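Succinylglutamate desuccinylase (Chromobacterium violaceum, PDB 1YW4) probably hydrolyses N-succinyl-L-glutamate to succinate and glutamate with the help of one zinc ion per subunit, the last step of arginine degradation by the AST pathway. Local coordinates at residues E158-P164 with F211-K217; H56-P62 with L148-I152; R142-Y146 with E175-L180. All coordinates share one frame; numbering follows the deposited sequence.

Contact 1: E158-P164 with F211-K217; sequences EKFAIYP and FTLELGK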
loop_
_atom_site.group_PDB
_atom_site.type_symbol
_atom_site.label_atom_id
_atom_site.label_comp_id
_atom_site.label_asym_id
_atom_site.label_seq_id
_atom_site.Cartn_x
_atom_site.Cartn_y
_atom_site.Cartn_z
ATOM N N GLU A 158 16.625 -13.087 6.451
ATOM C CA GLU A 158 16.962 -14.494 6.646
ATOM C C GLU A 158 15.737 -15.398 6.686
ATOM O O GLU A 158 15.543 -16.245 5.818
ATOM C CB GLU A 158 17.746 -14.651 7.954
ATOM C CG GLU A 158 19.159 -15.184 7.799
ATOM C CD GLU A 158 19.203 -16.684 7.599
ATOM O OE1 GLU A 158 18.775 -17.412 8.522
ATOM O OE2 GLU A 158 19.665 -17.133 6.525
ATOM N N LYS A 159 14.910 -15.203 7.702
ATOM C CA LYS A 159 13.714 -16.002 7.861
ATOM C C LYS A 159 12.482 -15.141 7.614
ATOM O O LYS A 159 12.330 -14.080 8.220
ATOM C CB LYS A 159 13.694 -16.593 9.269
ATOM C CG LYS A 159 14.910 -17.472 9.555
ATOM C CD LYS A 159 15.029 -17.811 11.026
ATOM C CE LYS A 159 15.279 -16.564 11.854
ATOM N NZ LYS A 159 15.300 -16.854 13.319
ATOM N N PHE A 160 11.616 -15.579 6.703
ATOM C CA PHE A 160 10.411 -14.819 6.425
ATOM C C PHE A 160 9.218 -15.713 6.123
ATOM O O PHE A 160 9.367 -16.909 5.868
ATOM C CB PHE A 160 10.659 -13.802 5.296
ATOM C CG PHE A 160 10.864 -14.412 3.931
ATOM C CD1 PHE A 160 9.784 -14.635 3.086
ATOM C CD2 PHE A 160 12.144 -14.761 3.488
ATOM C CE1 PHE A 160 9.970 -15.197 1.820
ATOM C CE2 PHE A 160 12.340 -15.324 2.229
ATOM C CZ PHE A 160 11.252 -15.543 1.395
ATOM N N ALA A 161 8.029 -15.131 6.184
ATOM C CA ALA A 161 6.816 -15.883 5.934
ATOM C C ALA A 161 6.027 -15.300 4.777
ATOM O O ALA A 161 6.155 -14.121 4.447
ATOM C CB ALA A 161 5.950 -15.908 7.190
ATOM N N ILE A 162 5.212 -16.152 4.167
ATOM C CA ILE A 162 4.349 -15.757 3.068
ATOM C C ILE A 162 2.931 -15.955 3.580
ATOM O O ILE A 162 2.570 -17.058 3.997
ATOM C CB ILE A 162 4.532 -16.662 1.835
ATOM C CG1 ILE A 162 6.018 -16.779 1.477
ATOM C CG2 ILE A 162 3.715 -16.113 0.682
ATOM C CD1 ILE A 162 6.703 -15.469 1.164
ATOM N N TYR A 163 2.141 -14.886 3.568
ATOM C CA TYR A 163 0.756 -14.935 4.033
ATOM C C TYR A 163 -0.142 -15.070 2.807
ATOM O O TYR A 163 -0.218 -14.164 1.976
ATOM C CB TYR A 163 0.419 -13.649 4.799
ATOM C CG TYR A 163 -0.629 -13.791 5.892
ATOM C CD1 TYR A 163 -0.476 -13.121 7.108
ATOM C CD2 TYR A 163 -1.779 -14.566 5.710
ATOM C CE1 TYR A 163 -1.434 -13.215 8.117
ATOM C CE2 TYR A 163 -2.749 -14.667 6.717
ATOM C CZ TYR A 163 -2.567 -13.989 7.915
ATOM O OH TYR A 163 -3.506 -14.077 8.915
ATOM N N PRO A 164 -0.829 -16.212 2.677
ATOM C CA PRO A 164 -1.722 -16.462 1.543
ATOM C C PRO A 164 -2.786 -15.392 1.333
ATOM O O PRO A 164 -3.176 -14.684 2.267
ATOM C CB PRO A 164 -2.323 -17.831 1.871
ATOM C CG PRO A 164 -2.283 -17.872 3.368
ATOM C CD PRO A 164 -0.918 -17.303 3.658
ATOM N N PHE A 211 0.486 -20.562 6.744
ATOM C CA PHE A 211 1.600 -19.751 6.285
ATOM C C PHE A 211 2.691 -20.616 5.652
ATOM O O PHE A 211 2.845 -21.785 5.990
ATOM C CB PHE A 211 2.223 -18.972 7.457
ATOM C CG PHE A 211 1.218 -18.287 8.349
ATOM C CD1 PHE A 211 0.596 -18.981 9.379
ATOM C CD2 PHE A 211 0.880 -16.954 8.145
ATOM C CE1 PHE A 211 -0.353 -18.363 10.195
ATOM C CE2 PHE A 211 -0.071 -16.324 8.958
ATOM C CZ PHE A 211 -0.685 -17.036 9.984
ATOM N N THR A 212 3.428 -20.035 4.713
ATOM C CA THR A 212 4.558 -20.721 4.101
ATOM C C THR A 212 5.717 -20.071 4.865
ATOM O O THR A 212 5.800 -18.837 4.925
ATOM C CB THR A 212 4.711 -20.386 2.592
ATOM O OG1 THR A 212 3.579 -20.874 1.862
ATOM C CG2 THR A 212 5.977 -21.017 2.036
ATOM N N LEU A 213 6.578 -20.880 5.479
ATOM C CA LEU A 213 7.716 -20.352 6.234
ATOM C C LEU A 213 9.055 -20.668 5.576
ATOM O O LEU A 213 9.409 -21.824 5.418
ATOM C CB LEU A 213 7.739 -20.910 7.666
ATOM C CG LEU A 213 6.494 -20.707 8.542
ATOM C CD1 LEU A 213 6.757 -21.208 9.963
ATOM C CD2 LEU A 213 6.116 -19.253 8.549
ATOM N N GLU A 214 9.780 -19.627 5.177
ATOM C CA GLU A 214 11.108 -19.778 4.580
ATOM C C GLU A 214 12.023 -19.579 5.777
ATOM O O GLU A 214 12.263 -18.448 6.196
ATOM C CB GLU A 214 11.349 -18.690 3.531
ATOM C CG GLU A 214 10.588 -18.882 2.226
ATOM C CD GLU A 214 11.082 -20.086 1.434
ATOM O OE1 GLU A 214 12.283 -20.400 1.517
ATOM O OE2 GLU A 214 10.272 -20.703 0.716
ATOM N N LEU A 215 12.520 -20.683 6.329
ATOM C CA LEU A 215 13.354 -20.667 7.526
ATOM C C LEU A 215 14.861 -20.532 7.329
ATOM O O LEU A 215 15.588 -20.400 8.306
ATOM C CB LEU A 215 13.048 -21.927 8.340
ATOM C CG LEU A 215 11.566 -22.063 8.689
ATOM C CD1 LEU A 215 11.253 -23.464 9.223
ATOM C CD2 LEU A 215 11.218 -20.993 9.705
ATOM N N GLY A 216 15.334 -20.562 6.086
ATOM C CA GLY A 216 16.763 -20.436 5.865
ATOM C C GLY A 216 17.348 -21.060 4.605
ATOM O O GLY A 216 16.683 -21.188 3.570
ATOM N N LYS A 217 18.610 -21.468 4.706
ATOM C CA LYS A 217 19.345 -22.052 3.584
ATOM C C LYS A 217 19.066 -23.528 3.333
ATOM O O LYS A 217 19.000 -24.323 4.271
ATOM C CB LYS A 217 20.850 -21.858 3.811
ATOM C CG LYS A 217 21.255 -20.423 4.161
ATOM C CD LYS A 217 22.694 -20.349 4.646
ATOM C CE LYS A 217 23.091 -18.931 5.059
ATOM N NZ LYS A 217 24.521 -18.865 5.501
#
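Phe-160 and Glu-214 form a hydrogen-bonded pair of two antiparallel strands, whose short axes run at 160° to each other and approach to 4.7 Å. Both bonds of this pair are made: Phe-160 N gives its hydrogen to Glu-214 O at 3.0 Å, and Glu-214 N reaches Phe-160 O at 2.8 Å. Ile-162 and Thr-212 repeat the pattern, while Ala-161 and Leu-213 between them make the non-hydrogen-bonded pair. There Ala-161 CA lies 3.3 Å from Thr-212 O in a CA-H...O contact, the weaker backbone complement to the N-H bonds.

Among the side chains, the Phe-160 ring carries the methylenes of Glu-214 over one face, a CH-pi contact in which Glu-214 CB stands 3.8 Å from the ring centroid. The two side chains run side by side in the same direction. Glu-214, the predicted active-site residue, is thus packed along its aliphatic part, and its bend at CB-CG (chi2 -68°) turns the carboxylate away from strand 160-163; the nearest atom of the Glu-214 side chain is about 4 Å from the zinc ion. On the other face of the sheet, Ala-161 CB meets Leu-213 CD2 at 3.6 Å. Farther along, the Phe-211 edge points into the Tyr-163 face in a T-shaped pair: the planes stand 69° apart, and Phe-211 CE2 sits over the centre of the tyrosine ring.

Strand 160-163 is flanked on its other side by strand 187-190, to which Ala-161 and Tyr-163 are bonded through their backbones. Strand 209-215 neighbours strand 143-151, and helix 174-181 covers the face bearing Phe-211 and Leu-213, with Leu-180 touching both.

Contact 2: H56-P62 with L148-I152; sequences HGNETAP and LHTAI. With ZN (zinc ion), chain C.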
loop_
_atom_site.group_PDB
_atom_site.type_symbol
_atom_site.label_atom_id
_atom_site.label_comp_id
_atom_site.label_asym_id
_atom_site.label_seq_id
_atom_site.Cartn_x
_atom_site.Cartn_y
_atom_site.Cartn_z
ATOM N N HIS A 56 9.365 -29.619 -1.066
ATOM C CA HIS A 56 10.510 -29.596 -1.969
ATOM C C HIS A 56 11.505 -30.530 -1.264
ATOM O O HIS A 56 11.888 -30.297 -0.116
ATOM C CB HIS A 56 11.042 -28.163 -2.117
ATOM C CG HIS A 56 10.135 -27.285 -2.923
ATOM N ND1 HIS A 56 9.860 -25.980 -2.580
ATOM C CD2 HIS A 56 9.390 -27.551 -4.021
ATOM C CE1 HIS A 56 8.977 -25.481 -3.426
ATOM N NE2 HIS A 56 8.674 -26.415 -4.310
ATOM N N GLY A 57 11.868 -31.618 -1.939
ATOM C CA GLY A 57 12.756 -32.617 -1.363
ATOM C C GLY A 57 14.167 -32.238 -0.960
ATOM O O GLY A 57 14.799 -32.966 -0.190
ATOM N N ASN A 58 14.665 -31.111 -1.458
ATOM C CA ASN A 58 16.025 -30.673 -1.140
ATOM C C ASN A 58 16.080 -29.714 0.049
ATOM O O ASN A 58 17.160 -29.300 0.455
ATOM C CB ASN A 58 16.653 -30.001 -2.371
ATOM C CG ASN A 58 15.898 -28.757 -2.795
ATOM O OD1 ASN A 58 14.677 -28.773 -2.900
ATOM N ND2 ASN A 58 16.626 -27.673 -3.047
ATOM N N GLU A 59 14.922 -29.362 0.608
ATOM C CA GLU A 59 14.872 -28.439 1.753
ATOM C C GLU A 59 14.695 -29.297 3.006
ATOM O O GLU A 59 13.610 -29.389 3.574
ATOM C CB GLU A 59 13.712 -27.458 1.552
ATOM C CG GLU A 59 13.614 -27.027 0.085
ATOM C CD GLU A 59 12.556 -25.984 -0.207
ATOM O OE1 GLU A 59 11.635 -25.803 0.620
ATOM O OE2 GLU A 59 12.647 -25.351 -1.290
ATOM N N THR A 60 15.802 -29.898 3.436
ATOM C CA THR A 60 15.815 -30.835 4.552
ATOM C C THR A 60 15.862 -30.307 5.981
ATOM O O THR A 60 15.457 -31.009 6.897
ATOM C CB THR A 60 16.964 -31.841 4.372
ATOM O OG1 THR A 60 18.222 -31.203 4.642
ATOM C CG2 THR A 60 16.972 -32.363 2.949
ATOM N N ALA A 61 16.347 -29.088 6.185
ATOM C CA ALA A 61 16.417 -28.545 7.535
ATOM C C ALA A 61 15.081 -28.704 8.277
ATOM O O ALA A 61 15.032 -29.309 9.352
ATOM C CB ALA A 61 16.839 -27.064 7.502
ATOM N N PRO A 62 13.976 -28.172 7.719
ATOM C CA PRO A 62 12.694 -28.321 8.423
ATOM C C PRO A 62 12.311 -29.782 8.666
ATOM O O PRO A 62 11.674 -30.111 9.672
ATOM C CB PRO A 62 11.701 -27.606 7.501
ATOM C CG PRO A 62 12.554 -26.564 6.819
ATOM C CD PRO A 62 13.811 -27.365 6.498
ATOM N N LEU A 148 6.699 -25.583 6.050
ATOM C CA LEU A 148 8.114 -25.276 6.255
ATOM C C LEU A 148 9.022 -25.465 5.038
ATOM O O LEU A 148 9.081 -26.544 4.468
ATOM C CB LEU A 148 8.630 -26.129 7.417
ATOM C CG LEU A 148 7.661 -26.255 8.598
ATOM C CD1 LEU A 148 8.302 -27.046 9.750
ATOM C CD2 LEU A 148 7.283 -24.855 9.069
ATOM N N HIS A 149 9.754 -24.408 4.685
ATOM C CA HIS A 149 10.646 -24.419 3.535
ATOM C C HIS A 149 12.013 -23.805 3.844
ATOM O O HIS A 149 12.197 -23.144 4.868
ATOM C CB HIS A 149 10.025 -23.598 2.388
ATOM C CG HIS A 149 8.765 -24.179 1.824
ATOM N ND1 HIS A 149 8.699 -24.726 0.561
ATOM C CD2 HIS A 149 7.514 -24.272 2.337
ATOM C CE1 HIS A 149 7.466 -25.129 0.316
ATOM N NE2 HIS A 149 6.726 -24.865 1.379
ATOM N N THR A 150 12.973 -24.058 2.961
ATOM C CA THR A 150 14.301 -23.444 3.028
ATOM C C THR A 150 14.580 -23.136 1.558
ATOM O O THR A 150 13.813 -23.552 0.685
ATOM C CB THR A 150 15.418 -24.349 3.652
ATOM O OG1 THR A 150 15.368 -25.670 3.104
ATOM C CG2 THR A 150 15.278 -24.398 5.181
ATOM N N ALA A 151 15.645 -22.398 1.268
ATOM C CA ALA A 151 15.923 -22.031 -0.117
ATOM C C ALA A 151 17.406 -21.893 -0.428
ATOM O O ALA A 151 18.211 -21.700 0.469
ATOM C CB ALA A 151 15.203 -20.708 -0.454
ATOM N N ILE A 152 17.754 -22.004 -1.710
ATOM C CA ILE A 152 19.140 -21.878 -2.151
ATOM C C ILE A 152 19.537 -20.402 -2.172
ATOM O O ILE A 152 20.585 -20.033 -1.652
ATOM C CB ILE A 152 19.343 -22.454 -3.575
ATOM C CG1 ILE A 152 19.186 -23.978 -3.570
ATOM C CG2 ILE A 152 20.729 -22.073 -4.103
ATOM C CD1 ILE A 152 17.759 -24.459 -3.420
HETATM ZN ZN ZN C . 10.484 -24.506 -0.922
HETATM O O HOH W 1 11.035 -28.762 4.403
HETATM O O HOH W 2 17.847 -27.103 4.474
HETATM O O HOH W 3 11.719 -22.537 -0.760
#
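His-56 (chi1 -72°) and His-149 both set CG anti to their carbonyl carbon, Glu-59 runs extended beyond CG (chi2 -176°), and the three end groups meet at one zinc ion. This is the zinc site of the AspA/AstE family, an HxxE motif (His-56 to Glu-59) joined by a histidine from a distant strand. The type I turn from His-56 to Glu-59 carries the first two ligands, and the end of strand 143-151 supplies the third.

Both histidines bind through ND1, each at 2.3 Å from the zinc ion, with their ring planes 70° apart. Glu-59 is bidentate, its OE1 and OE2 lying 2.3 and 2.4 Å from the metal, and a water completes five ligand atoms. The far nitrogens are held by a second shell: His-56 NE2 bonds Asp-104 and His-149 NE2 bonds Asp-147, which fixes the turn of each ring and probably makes it a stronger donor to the metal. Thr-150 N adds a weak bond to Glu-59 OE1, 3.2 Å long. The carboxylate-bearing side chain of Glu-214 lies beside His-149.

Next to the metal site, the start of helix 61-75 packs on the strand. Pro-62 CB presses on Leu-148 CB at 3.4 Å, tighter than usual for two carbons, while Pro-62 CD and Ala-61 CB lie against the methyl of Thr-150. Two waters bridge the segments, one from Glu-59 O to Leu-148 O, the other between Ala-61 N and Thr-150 OG1. The metal-bound water donates to Thr-150 O, the two oxygens 2.7 Å apart.

Contact 3: R142-Y146 with E175-L180; sequences RKLHY and EQLAWL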
loop_
_atom_site.group_PDB
_atom_site.type_symbol
_atom_site.label_atom_id
_atom_site.label_comp_id
_atom_site.label_asym_id
_atom_site.label_seq_id
_atom_site.Cartn_x
_atom_site.Cartn_y
_atom_site.Cartn_z
ATOM N N ARG A 142 -8.458 -23.944 17.339
ATOM C CA ARG A 142 -7.695 -23.267 16.298
ATOM C C ARG A 142 -7.223 -24.228 15.201
ATOM O O ARG A 142 -6.974 -25.405 15.453
ATOM C CB ARG A 142 -6.489 -22.556 16.910
ATOM C CG ARG A 142 -6.833 -21.474 17.926
ATOM C CD ARG A 142 -5.586 -20.702 18.325
ATOM N NE ARG A 142 -4.589 -21.552 18.966
ATOM C CZ ARG A 142 -3.328 -21.192 19.184
ATOM N NH1 ARG A 142 -2.900 -19.995 18.810
ATOM N NH2 ARG A 142 -2.489 -22.028 19.775
ATOM N N LYS A 143 -7.125 -23.710 13.982
ATOM C CA LYS A 143 -6.651 -24.475 12.831
ATOM C C LYS A 143 -5.380 -23.786 12.321
ATOM O O LYS A 143 -5.442 -22.721 11.705
ATOM C CB LYS A 143 -7.732 -24.512 11.748
ATOM C CG LYS A 143 -8.944 -25.351 12.145
ATOM C CD LYS A 143 -10.028 -25.337 11.084
ATOM C CE LYS A 143 -10.610 -23.954 10.907
ATOM N NZ LYS A 143 -11.213 -23.451 12.176
ATOM N N LEU A 144 -4.231 -24.403 12.588
ATOM C CA LEU A 144 -2.943 -23.833 12.214
ATOM C C LEU A 144 -2.120 -24.709 11.274
ATOM O O LEU A 144 -1.933 -25.897 11.521
ATOM C CB LEU A 144 -2.129 -23.557 13.481
ATOM C CG LEU A 144 -2.795 -22.698 14.560
ATOM C CD1 LEU A 144 -1.938 -22.715 15.825
ATOM C CD2 LEU A 144 -2.973 -21.284 14.054
ATOM N N HIS A 145 -1.617 -24.096 10.210
ATOM C CA HIS A 145 -0.813 -24.787 9.216
ATOM C C HIS A 145 0.470 -24.034 8.881
ATOM O O HIS A 145 0.425 -22.896 8.425
ATOM C CB HIS A 145 -1.624 -24.983 7.937
ATOM C CG HIS A 145 -0.843 -25.600 6.820
ATOM N ND1 HIS A 145 0.267 -26.390 7.034
ATOM C CD2 HIS A 145 -1.031 -25.574 5.480
ATOM C CE1 HIS A 145 0.725 -26.826 5.874
ATOM N NE2 HIS A 145 -0.045 -26.345 4.916
ATOM N N TYR A 146 1.609 -24.671 9.117
ATOM C CA TYR A 146 2.886 -24.057 8.803
ATOM C C TYR A 146 3.559 -24.982 7.810
ATOM O O TYR A 146 3.866 -26.141 8.110
ATOM C CB TYR A 146 3.748 -23.906 10.056
ATOM C CG TYR A 146 3.057 -23.122 11.148
ATOM C CD1 TYR A 146 2.806 -21.754 11.004
ATOM C CD2 TYR A 146 2.600 -23.763 12.296
ATOM C CE1 TYR A 146 2.108 -21.044 11.984
ATOM C CE2 TYR A 146 1.904 -23.069 13.282
ATOM C CZ TYR A 146 1.660 -21.714 13.120
ATOM O OH TYR A 146 0.957 -21.033 14.089
ATOM N N GLU A 175 -2.420 -11.801 15.563
ATOM C CA GLU A 175 -2.067 -12.648 16.694
ATOM C C GLU A 175 -1.023 -13.658 16.189
ATOM O O GLU A 175 -0.079 -14.006 16.899
ATOM C CB GLU A 175 -3.312 -13.377 17.206
ATOM C CG GLU A 175 -3.282 -13.705 18.687
ATOM C CD GLU A 175 -2.088 -14.542 19.069
ATOM O OE1 GLU A 175 -1.990 -15.688 18.581
ATOM O OE2 GLU A 175 -1.246 -14.053 19.855
ATOM N N GLN A 176 -1.196 -14.116 14.952
ATOM C CA GLN A 176 -0.262 -15.065 14.357
ATOM C C GLN A 176 1.006 -14.348 13.907
ATOM O O GLN A 176 2.101 -14.907 13.969
ATOM C CB GLN A 176 -0.910 -15.789 13.176
ATOM C CG GLN A 176 -1.769 -16.973 13.598
ATOM C CD GLN A 176 -0.944 -18.074 14.244
ATOM O OE1 GLN A 176 -0.060 -18.658 13.607
ATOM N NE2 GLN A 176 -1.223 -18.363 15.512
ATOM N N LEU A 177 0.856 -13.112 13.449
ATOM C CA LEU A 177 2.009 -12.331 13.027
ATOM C C LEU A 177 2.912 -12.151 14.236
ATOM O O LEU A 177 4.137 -12.117 14.116
ATOM C CB LEU A 177 1.566 -10.964 12.496
ATOM C CG LEU A 177 0.916 -10.981 11.115
ATOM C CD1 LEU A 177 0.434 -9.586 10.738
ATOM C CD2 LEU A 177 1.924 -11.491 10.101
ATOM N N ALA A 178 2.298 -12.046 15.409
ATOM C CA ALA A 178 3.049 -11.874 16.643
ATOM C C ALA A 178 3.854 -13.135 16.928
ATOM O O ALA A 178 5.057 -13.071 17.183
ATOM C CB ALA A 178 2.098 -11.581 17.792
ATOM N N TRP A 179 3.182 -14.283 16.872
ATOM C CA TRP A 179 3.831 -15.570 17.122
ATOM C C TRP A 179 4.993 -15.770 16.158
ATOM O O TRP A 179 6.051 -16.280 16.531
ATOM C CB TRP A 179 2.837 -16.709 16.929
ATOM C CG TRP A 179 3.372 -18.045 17.324
ATOM C CD1 TRP A 179 3.418 -18.566 18.581
ATOM C CD2 TRP A 179 3.904 -19.050 16.453
ATOM N NE1 TRP A 179 3.935 -19.839 18.551
ATOM C CE2 TRP A 179 4.243 -20.161 17.255
ATOM C CE3 TRP A 179 4.126 -19.121 15.070
ATOM C CZ2 TRP A 179 4.791 -21.336 16.720
ATOM C CZ3 TRP A 179 4.671 -20.290 14.539
ATOM C CH2 TRP A 179 4.995 -21.382 15.365
ATOM N N LEU A 180 4.774 -15.390 14.905
ATOM C CA LEU A 180 5.802 -15.514 13.885
ATOM C C LEU A 180 6.973 -14.599 14.230
ATOM O O LEU A 180 8.136 -15.011 14.171
ATOM C CB LEU A 180 5.235 -15.143 12.511
ATOM C CG LEU A 180 4.178 -16.100 11.956
ATOM C CD1 LEU A 180 3.582 -15.531 10.674
ATOM C CD2 LEU A 180 4.813 -17.462 11.699
HETATM O O HOH W 4 0.906 -20.414 16.685
#
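Helix 174-181 packs against one face of the catalytic-domain sheet here, Tyr-146 on strand 143-151 meeting Gln-176 and Trp-179 on the helix. Tyr-146 OH gives its hydrogen to Gln-176 OE1 at 2.6 Å. This donor stands 17° out of the amide's carbonyl plane. Gln-176 reaches the hydroxyl through a chain bent at chi2 (-65°), and OE1 lies at the edge of the tyrosine ring, near its plane.

Strand and helix axes are 12.3 Å apart at their closest, a helix-on-sheet layer spanned by side chains in this alpha/beta domain of the zinc exopeptidase clan. Trp-179 projects toward the strand with CG anti to its N (chi1 -173°), and its six-membered ring makes an offset stack with Tyr-146, centroids 4.8 Å apart. A water over the indole face donates to Tyr-146 OH and accepts from Gln-176 NE2, so the hydroxyl and both ends of the amide form one closed network. Leu-144 CD2 touches the same amide, 3.7 Å from Gln-176 NE2. Beyond it, Arg-142 NH1 stays 4.4 Å from Glu-175 OE1, too far for a salt bridge; the NE of Arg-142 forms a salt bridge with Asp-47.

From the N terminus, the zinc-binding turn 56-62 comes first, then strand 143-151, whose start serves contact 3 and whose end serves contact 2. Contact 2 closes a loop of 85 residues at 148-152, before contact 1 opens at 158-164, so these two follow in series. Contact 3, opened at 142-146, crosses contact 2; it closes at 175-180, inside the 46-residue loop that contact 1 closes at 211-217, and so crosses contact 1 too. Strand 209-215 joins all three: Leu-213 O probably bonds His-149 N, Phe-211 N probably bonds His-145 O, and Phe-211 packs on Gln-176. Metal site, strands 143-151, 209-215 and 160-163, and covering helix are thereby tied within the catalytic domain.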